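Local atomic coordinates of hypothetical protein Rv1636 (Mycobacterium tuberculosis, PDB entry 1TQ8), a protein that is of undetermined function but belongs to the universal stress protein family, whose members commonly act in stress responses and often bind nucleotides. Residues V34-A37 and A38-A41; G23-S27 and D28-R32; A110-N113 and L114-E118. One frame throughout, in Å; residues are numbered along the deposited sequence.

Contact 1: residues V34-A37 and A38-A41; sequences VDRA and AQIA
Val34 O accepts from Ala38 N at 2.8 Å, and the next three i to i+4 bonds, to Gln39 N, Ile40 N and Ala41 N, follow it through the last turns of helix 28-41. On this frame Arg36 is curled: CG stands anti to the backbone N (chi1 172°) and the chain bends at chi2 and chi3, which brings the guanidinium alongside Gln39. The two side chains run the same way, and Gln39 OE1 lies at the guanidinium edge, 3.1 Å from Arg36 NH1, in a weak, bent bond with the two planes 71° apart. The stronger partner of NH1 is the carbonyl of Ser15 in the second subunit, where Tyr17 also receives the guanidinium as a cation-pi contact. Ile40 meets the bend of the arginine, its CD1 4.1 Å from Arg36 CD, while its CG1 rests 3.1 Å from Arg36 O. Helix 28-41 is the crossover of the beta-alpha-beta unit between strands 19-23 and 46-52, and here it turns Ala37 and Ala41 onto Leu47 of strand 46-52 and Ile40 onto Leu122 of strand 122-126, while Asp35 forms a salt bridge with Arg89 of helix 79-91.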
ATOM      1  N   VAL A  34     -20.421   0.978   8.197  1.00 38.48           N
ATOM      2  CA  VAL A  34     -21.067   1.434   9.416  1.00 38.53           C
ATOM      3  C   VAL A  34     -21.876   0.267   9.982  1.00 39.59           C
ATOM      4  O   VAL A  34     -21.802  -0.020  11.174  1.00 39.28           O
ATOM      5  CB  VAL A  34     -21.995   2.629   9.130  1.00 38.57           C
ATOM      6  CG1 VAL A  34     -22.809   2.967  10.361  1.00 35.76           C
ATOM      7  CG2 VAL A  34     -21.164   3.832   8.703  1.00 37.91           C
ATOM      8  N   ASP A  35     -22.631  -0.413   9.122  1.00 40.44           N
ATOM      9  CA  ASP A  35     -23.433  -1.551   9.556  1.00 42.66           C
ATOM     10  C   ASP A  35     -22.533  -2.617  10.170  1.00 42.87           C
ATOM     11  O   ASP A  35     -22.833  -3.150  11.239  1.00 43.81           O
ATOM     12  CB  ASP A  35     -24.216  -2.176   8.389  1.00 44.85           C
ATOM     13  CG  ASP A  35     -25.298  -1.256   7.831  1.00 47.83           C
ATOM     14  OD1 ASP A  35     -26.057  -0.650   8.617  1.00 51.54           O
ATOM     15  OD2 ASP A  35     -25.406  -1.149   6.591  1.00 50.70           O
ATOM     16  N   ARG A  36     -21.426  -2.931   9.506  1.00 41.64           N
ATOM     17  CA  ARG A  36     -20.525  -3.947  10.037  1.00 39.90           C
ATOM     18  C   ARG A  36     -19.908  -3.499  11.356  1.00 39.53           C
ATOM     19  O   ARG A  36     -19.780  -4.297  12.278  1.00 40.21           O
ATOM     20  CB  ARG A  36     -19.424  -4.276   9.027  1.00 40.20           C
ATOM     21  CG  ARG A  36     -18.330  -5.190   9.575  1.00 43.31           C
ATOM     22  CD  ARG A  36     -18.890  -6.531  10.041  1.00 44.68           C
ATOM     23  NE  ARG A  36     -19.584  -7.220   8.959  1.00 45.37           N
ATOM     24  CZ  ARG A  36     -20.262  -8.353   9.107  1.00 47.99           C
ATOM     25  NH1 ARG A  36     -20.338  -8.930  10.299  1.00 47.37           N
ATOM     26  NH2 ARG A  36     -20.873  -8.905   8.061  1.00 47.35           N
ATOM     27  N   ALA A  37     -19.529  -2.226  11.453  1.00 38.51           N
ATOM     28  CA  ALA A  37     -18.934  -1.720  12.687  1.00 37.00           C
ATOM     29  C   ALA A  37     -19.967  -1.747  13.812  1.00 38.10           C
ATOM     30  O   ALA A  37     -19.643  -2.021  14.972  1.00 36.33           O
ATOM     31  CB  ALA A  37     -18.415  -0.299  12.482  1.00 35.26           C
ATOM     32  N   ALA A  38     -21.214  -1.451  13.460  1.00 40.47           N
ATOM     33  CA  ALA A  38     -22.302  -1.454  14.434  1.00 42.33           C
ATOM     34  C   ALA A  38     -22.523  -2.874  14.947  1.00 42.98           C
ATOM     35  O   ALA A  38     -22.688  -3.090  16.153  1.00 43.21           O
ATOM     36  CB  ALA A  38     -23.577  -0.925  13.797  1.00 41.72           C
ATOM     37  N   GLN A  39     -22.509  -3.834  14.024  1.00 42.47           N
ATOM     38  CA  GLN A  39     -22.697  -5.243  14.354  1.00 43.73           C
ATOM     39  C   GLN A  39     -21.629  -5.727  15.317  1.00 42.89           C
ATOM     40  O   GLN A  39     -21.883  -6.596  16.137  1.00 43.59           O
ATOM     41  CB  GLN A  39     -22.654  -6.091  13.080  1.00 46.28           C
ATOM     42  CG  GLN A  39     -22.914  -7.589  13.284  1.00 53.80           C
ATOM     43  CD  GLN A  39     -21.713  -8.351  13.850  1.00 57.65           C
ATOM     44  OE1 GLN A  39     -20.611  -8.302  13.298  1.00 59.90           O
ATOM     45  NE2 GLN A  39     -21.931  -9.077  14.945  1.00 58.15           N
ATOM     46  N   ILE A  40     -20.434  -5.156  15.220  1.00 42.67           N
ATOM     47  CA  ILE A  40     -19.333  -5.557  16.081  1.00 41.05           C
ATOM     48  C   ILE A  40     -19.383  -4.847  17.422  1.00 40.91           C
ATOM     49  O   ILE A  40     -19.020  -5.415  18.446  1.00 39.37           O
ATOM     50  CB  ILE A  40     -17.970  -5.245  15.416  1.00 41.13           C
ATOM     51  CG1 ILE A  40     -17.869  -5.988  14.087  1.00 40.94           C
ATOM     52  CG2 ILE A  40     -16.824  -5.610  16.355  1.00 39.34           C
ATOM     53  CD1 ILE A  40     -16.624  -5.695  13.296  1.00 41.11           C
ATOM     54  N   ALA A  41     -19.814  -3.592  17.414  1.00 41.34           N
ATOM     55  CA  ALA A  41     -19.877  -2.828  18.653  1.00 44.43           C
ATOM     56  C   ALA A  41     -21.016  -3.340  19.530  1.00 45.52           C
ATOM     57  O   ALA A  41     -20.890  -3.427  20.752  1.00 43.82           O
ATOM     58  CB  ALA A  41     -20.062  -1.355  18.344  1.00 43.89           C
TER

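Contact 2: residues G23-S27 and D28-R32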
ATOM      1  N   GLY A  23     -15.038   5.046   9.796  1.00 31.33           N
ATOM      2  CA  GLY A  23     -15.070   6.271   9.016  1.00 29.82           C
ATOM      3  C   GLY A  23     -16.105   6.194   7.916  1.00 30.87           C
ATOM      4  O   GLY A  23     -16.334   5.127   7.351  1.00 31.87           O
ATOM      5  N   THR A  24     -16.751   7.315   7.617  1.00 30.97           N
ATOM      6  CA  THR A  24     -17.743   7.337   6.553  1.00 32.43           C
ATOM      7  C   THR A  24     -17.828   8.682   5.861  1.00 33.23           C
ATOM      8  O   THR A  24     -17.746   9.734   6.506  1.00 34.30           O
ATOM      9  CB  THR A  24     -19.166   7.000   7.054  1.00 32.85           C
ATOM     10  OG1 THR A  24     -20.090   7.160   5.970  1.00 34.20           O
ATOM     11  CG2 THR A  24     -19.586   7.943   8.174  1.00 29.16           C
ATOM     12  N   ASP A  25     -17.998   8.641   4.545  1.00 33.67           N
ATOM     13  CA  ASP A  25     -18.131   9.856   3.756  1.00 36.49           C
ATOM     14  C   ASP A  25     -19.587   9.962   3.304  1.00 38.93           C
ATOM     15  O   ASP A  25     -19.950  10.845   2.529  1.00 39.94           O
ATOM     16  CB  ASP A  25     -17.170   9.835   2.557  1.00 36.82           C
ATOM     17  CG  ASP A  25     -17.589   8.853   1.469  1.00 39.81           C
ATOM     18  OD1 ASP A  25     -18.071   7.751   1.790  1.00 42.09           O
ATOM     19  OD2 ASP A  25     -17.422   9.182   0.275  1.00 43.76           O
ATOM     20  N   GLY A  26     -20.421   9.054   3.804  1.00 41.37           N
ATOM     21  CA  GLY A  26     -21.830   9.073   3.459  1.00 46.00           C
ATOM     22  C   GLY A  26     -22.226   8.249   2.248  1.00 49.16           C
ATOM     23  O   GLY A  26     -23.407   8.157   1.920  1.00 50.73           O
ATOM     24  N   SER A  27     -21.246   7.646   1.582  1.00 51.71           N
ATOM     25  CA  SER A  27     -21.507   6.826   0.402  1.00 53.42           C
ATOM     26  C   SER A  27     -22.165   5.530   0.832  1.00 55.49           C
ATOM     27  O   SER A  27     -22.392   5.310   2.018  1.00 55.02           O
ATOM     28  CB  SER A  27     -20.197   6.493  -0.309  1.00 52.72           C
ATOM     29  OG  SER A  27     -19.404   5.627   0.490  1.00 54.58           O
ATOM     30  N   ASP A  28     -22.450   4.665  -0.138  1.00 58.89           N
ATOM     31  CA  ASP A  28     -23.073   3.382   0.151  1.00 60.58           C
ATOM     32  C   ASP A  28     -22.064   2.388   0.703  1.00 60.94           C
ATOM     33  O   ASP A  28     -22.389   1.596   1.589  1.00 61.12           O
ATOM     34  CB  ASP A  28     -23.741   2.817  -1.102  1.00 64.04           C
ATOM     35  CG  ASP A  28     -24.932   3.654  -1.555  1.00 66.74           C
ATOM     36  OD1 ASP A  28     -25.721   4.091  -0.683  1.00 67.73           O
ATOM     37  OD2 ASP A  28     -25.086   3.864  -2.778  1.00 67.70           O
ATOM     38  N   SER A  29     -20.840   2.417   0.188  1.00 60.76           N
ATOM     39  CA  SER A  29     -19.824   1.503   0.691  1.00 61.37           C
ATOM     40  C   SER A  29     -19.588   1.853   2.145  1.00 60.51           C
ATOM     41  O   SER A  29     -19.526   0.974   3.004  1.00 60.48           O
ATOM     42  CB  SER A  29     -18.500   1.657  -0.069  1.00 63.44           C
ATOM     43  OG  SER A  29     -17.779   2.805   0.364  1.00 63.38           O
ATOM     44  N   SER A  30     -19.455   3.146   2.424  1.00 58.71           N
ATOM     45  CA  SER A  30     -19.211   3.556   3.798  1.00 59.89           C
ATOM     46  C   SER A  30     -20.330   3.069   4.711  1.00 57.83           C
ATOM     47  O   SER A  30     -20.070   2.493   5.772  1.00 56.33           O
ATOM     48  CB  SER A  30     -19.031   5.087   3.902  1.00 60.56           C
ATOM     49  OG  SER A  30     -20.129   5.800   3.360  1.00 64.63           O
HETATM   50  N   MSE A  31     -21.575   3.265   4.291  1.00 56.71           N
HETATM   51  CA  MSE A  31     -22.689   2.827   5.118  1.00 57.68           C
HETATM   52  C   MSE A  31     -22.621   1.331   5.409  1.00 54.80           C
HETATM   53  O   MSE A  31     -23.034   0.889   6.477  1.00 54.20           O
HETATM   54  CB  MSE A  31     -24.030   3.216   4.482  1.00 62.83           C
HETATM   55  CG  MSE A  31     -24.259   4.732   4.448  1.00 70.42           C
HETATM   56 SE   MSE A  31     -23.908   5.640   6.162  1.00 82.90          SE
HETATM   57  CE  MSE A  31     -25.704   5.594   6.874  1.00 79.31           C
ATOM     58  N   ARG A  32     -22.090   0.547   4.478  1.00 51.65           N
ATOM     59  CA  ARG A  32     -21.967  -0.880   4.737  1.00 49.76           C
ATOM     60  C   ARG A  32     -20.912  -1.087   5.813  1.00 46.86           C
ATOM     61  O   ARG A  32     -20.995  -2.032   6.590  1.00 47.50           O
ATOM     62  CB  ARG A  32     -21.565  -1.651   3.479  1.00 51.49           C
ATOM     63  CG  ARG A  32     -22.623  -1.683   2.407  1.00 54.57           C
ATOM     64  CD  ARG A  32     -22.214  -2.595   1.270  1.00 59.23           C
ATOM     65  NE  ARG A  32     -23.288  -2.759   0.291  1.00 65.88           N
ATOM     66  CZ  ARG A  32     -24.480  -3.296   0.561  1.00 68.69           C
ATOM     67  NH1 ARG A  32     -24.762  -3.725   1.787  1.00 68.28           N
ATOM     68  NH2 ARG A  32     -25.394  -3.409  -0.397  1.00 69.77           N
TER
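Ser27 O is gripped twice from the first turn of helix 28-41: Ser30 OG donates to it at 2.7 Å and the backbone N of Met31 (selenomethionine) at 3.2 Å. Both donors come from the same face of the carbonyl, above its plane, with the hydroxyl approaching from well to the side at a C=O...OG angle of 107°. Ser27 is also the N-cap. Its OG, held between its own backbone N and carbonyl carbon (chi1 68°), accepts from Ser30 N at 3.1 Å in a nearly straight bond of 165°. That same hydroxyl gives its proton to Asp25 OD1 at 2.8 Å, using the syn lone pair of the carboxylate oxygen, whereas Ser27 N reaches OD1 from above the carboxylate plane and closes an Asx turn. One residue earlier, Thr24 OG1 accepts from Gly26 N at 2.9 Å and makes an ST turn, so two side-chain turns overlap in the loop. The Ser30 hydroxyl sits inside this cluster, 2.9 Å from Thr24 OG1 and 3.2 Å from Asp25 OD1. The bent Met31 chain brings CG to 3.1 Å from Ser27 O and SE near Thr24 OG1. Outside the two segments, Thr24 O accepts from the Ser51 hydroxyl, and the Thr24 side chain packs on Ala86 of helix 79-91. In nucleotide-binding universal stress proteins this first strand-to-helix loop lies at the nucleotide site. Its chemistry implies a chain of hydrogen bonds in which carboxylate, cap hydroxyl and helix amide position one another, and the positive end of the helix would probably help to stabilise the negative charge of Asp25.

Contact 3: residues A110-N113 and L114-E118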
ATOM      1  N   ALA A 110      -5.345  12.634  11.877  1.00 27.65           N
ATOM      2  CA  ALA A 110      -6.446  12.923  12.794  1.00 28.74           C
ATOM      3  C   ALA A 110      -6.990  11.595  13.338  1.00 29.39           C
ATOM      4  O   ALA A 110      -7.273  11.481  14.532  1.00 29.38           O
ATOM      5  CB  ALA A 110      -7.556  13.691  12.081  1.00 24.46           C
ATOM      6  N   LEU A 111      -7.108  10.591  12.468  1.00 27.99           N
ATOM      7  CA  LEU A 111      -7.618   9.292  12.897  1.00 28.85           C
ATOM      8  C   LEU A 111      -6.695   8.633  13.934  1.00 29.61           C
ATOM      9  O   LEU A 111      -7.165   8.062  14.919  1.00 30.90           O
ATOM     10  CB  LEU A 111      -7.821   8.369  11.692  1.00 27.35           C
ATOM     11  CG  LEU A 111      -8.457   7.007  11.984  1.00 31.42           C
ATOM     12  CD1 LEU A 111      -9.866   7.224  12.518  1.00 30.30           C
ATOM     13  CD2 LEU A 111      -8.489   6.132  10.710  1.00 29.67           C
ATOM     14  N   VAL A 112      -5.386   8.719  13.727  1.00 29.14           N
ATOM     15  CA  VAL A 112      -4.438   8.138  14.670  1.00 26.61           C
ATOM     16  C   VAL A 112      -4.605   8.843  16.017  1.00 28.18           C
ATOM     17  O   VAL A 112      -4.567   8.213  17.078  1.00 26.51           O
ATOM     18  CB  VAL A 112      -2.978   8.311  14.156  1.00 26.11           C
ATOM     19  CG1 VAL A 112      -1.967   7.992  15.253  1.00 20.46           C
ATOM     20  CG2 VAL A 112      -2.749   7.402  12.957  1.00 26.65           C
ATOM     21  N   ASN A 113      -4.795  10.158  15.960  1.00 29.23           N
ATOM     22  CA  ASN A 113      -4.959  10.966  17.163  1.00 30.21           C
ATOM     23  C   ASN A 113      -6.233  10.560  17.903  1.00 30.12           C
ATOM     24  O   ASN A 113      -6.243  10.429  19.127  1.00 28.41           O
ATOM     25  CB  ASN A 113      -5.026  12.455  16.801  1.00 31.23           C
ATOM     26  CG  ASN A 113      -5.036  13.353  18.031  1.00 34.41           C
ATOM     27  OD1 ASN A 113      -4.028  13.487  18.727  1.00 38.03           O
ATOM     28  ND2 ASN A 113      -6.182  13.957  18.313  1.00 33.83           N
ATOM     29  N   LEU A 114      -7.307  10.363  17.150  1.00 30.24           N
ATOM     30  CA  LEU A 114      -8.576   9.974  17.738  1.00 31.93           C
ATOM     31  C   LEU A 114      -8.447   8.603  18.401  1.00 33.55           C
ATOM     32  O   LEU A 114      -8.898   8.414  19.530  1.00 33.88           O
ATOM     33  CB  LEU A 114      -9.659   9.963  16.661  1.00 31.76           C
ATOM     34  CG  LEU A 114     -11.051   9.440  17.022  1.00 32.95           C
ATOM     35  CD1 LEU A 114     -11.553  10.119  18.273  1.00 34.33           C
ATOM     36  CD2 LEU A 114     -11.985   9.685  15.849  1.00 28.74           C
ATOM     37  N   ALA A 115      -7.812   7.660  17.705  1.00 33.83           N
ATOM     38  CA  ALA A 115      -7.618   6.315  18.232  1.00 34.60           C
ATOM     39  C   ALA A 115      -6.839   6.367  19.530  1.00 35.20           C
ATOM     40  O   ALA A 115      -7.115   5.622  20.465  1.00 37.21           O
ATOM     41  CB  ALA A 115      -6.876   5.456  17.224  1.00 34.65           C
ATOM     42  N   ASP A 116      -5.856   7.249  19.584  1.00 36.44           N
ATOM     43  CA  ASP A 116      -5.052   7.382  20.785  1.00 39.96           C
ATOM     44  C   ASP A 116      -5.867   8.053  21.887  1.00 41.16           C
ATOM     45  O   ASP A 116      -5.839   7.626  23.036  1.00 41.42           O
ATOM     46  CB  ASP A 116      -3.800   8.217  20.498  1.00 41.94           C
ATOM     47  CG  ASP A 116      -2.877   7.572  19.464  1.00 49.04           C
ATOM     48  OD1 ASP A 116      -1.918   8.254  19.022  1.00 50.46           O
ATOM     49  OD2 ASP A 116      -3.095   6.389  19.095  1.00 49.37           O
ATOM     50  N   GLU A 117      -6.600   9.103  21.524  1.00 42.57           N
ATOM     51  CA  GLU A 117      -7.396   9.857  22.482  1.00 43.87           C
ATOM     52  C   GLU A 117      -8.561   9.057  23.077  1.00 43.69           C
ATOM     53  O   GLU A 117      -8.906   9.229  24.243  1.00 42.84           O
ATOM     54  CB  GLU A 117      -7.915  11.127  21.808  1.00 45.46           C
ATOM     55  CG  GLU A 117      -7.970  12.331  22.721  1.00 52.49           C
ATOM     56  CD  GLU A 117      -6.613  12.705  23.297  1.00 54.45           C
ATOM     57  OE1 GLU A 117      -5.730  13.132  22.522  1.00 56.15           O
ATOM     58  OE2 GLU A 117      -6.431  12.567  24.526  1.00 56.90           O
ATOM     59  N   GLU A 118      -9.158   8.181  22.278  1.00 42.86           N
ATOM     60  CA  GLU A 118     -10.280   7.372  22.730  1.00 43.01           C
ATOM     61  C   GLU A 118      -9.852   5.936  23.036  1.00 42.13           C
ATOM     62  O   GLU A 118     -10.681   5.083  23.343  1.00 39.65           O
ATOM     63  CB  GLU A 118     -11.376   7.378  21.663  1.00 44.65           C
ATOM     64  CG  GLU A 118     -12.181   8.676  21.598  1.00 50.40           C
ATOM     65  CD  GLU A 118     -13.345   8.688  22.587  1.00 53.54           C
ATOM     66  OE1 GLU A 118     -13.956   9.761  22.798  1.00 55.75           O
ATOM     67  OE2 GLU A 118     -13.659   7.617  23.147  1.00 54.47           O
TER
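Ala110 O accepts from Leu114 N at 2.8 Å and Asn113 O from Glu117 N at 2.8 Å; they bracket two more backbone bonds, Leu111 O to Ala115 N and Val112 O to Asp116 N, all i to i+4, along the second half of helix 107-117. Van der Waals contacts are made mainly by CB atoms against carbonyl oxygens one turn back. Leu114 CB is 3.5 Å from Ala110 O, and Ala115 CB sits equally close to Leu111 O. The leucine CG stands anti to its own N (chi1 174°), a setting that carries the branched end off the helix, where it packs on Val21 of strand 19-23 and on Arg101 of strand 97-103; Leu111 reaches Val21 as well. Two pairs of side chains, each spaced one turn apart, run side by side. In the first, Val112 CG1 is 3.8 Å from Asp116 OD1. The carboxylate folds back over the carbonyl of Val112, its OD2 3.1 Å from Val112 O; both atoms are acceptors, so this is proximity without a bond. CG beside the backbone N (chi1 -62°) is what puts it there. In the second pair, Asn113 and Glu117 hold their amide and carboxylate planes 56° apart, and Asn113 OD1 stays 4.2 Å from Glu117 OE1. The second subunit covers the valine flank, its Arg148 against Val112 and its Ala149 against Ala115 and Asp116. At the end of the segment, Glu118 forms salt bridges with Arg101 and Lys46. The helix is thus amphipathic, with leucines facing the sheet and acids near its C-terminal end. That helix end would probably disfavour the acids, a cost that Arg101 and Lys46 probably offset for Glu118.

From the N terminus, contact 2 comes first: it closes the short loop that leaves strand 19-23 and starts helix 28-41. Contact 1 follows further along that same helix, and the two touch where Val34 CG2 packs on Thr24 CB. Contact 3 comes much later, on helix 107-117, which precedes strand 122-126. All three are local and follow in series, so none nests in or crosses another. Contact 3 lies about 19 Å from contact 1 and about 20 Å from contact 2, centre to centre, without touching either. Contacts 1 and 3 lie within helices that pack on the parallel sheet, contact 2 makes the turn from strand into helix, and each also meets the second subunit.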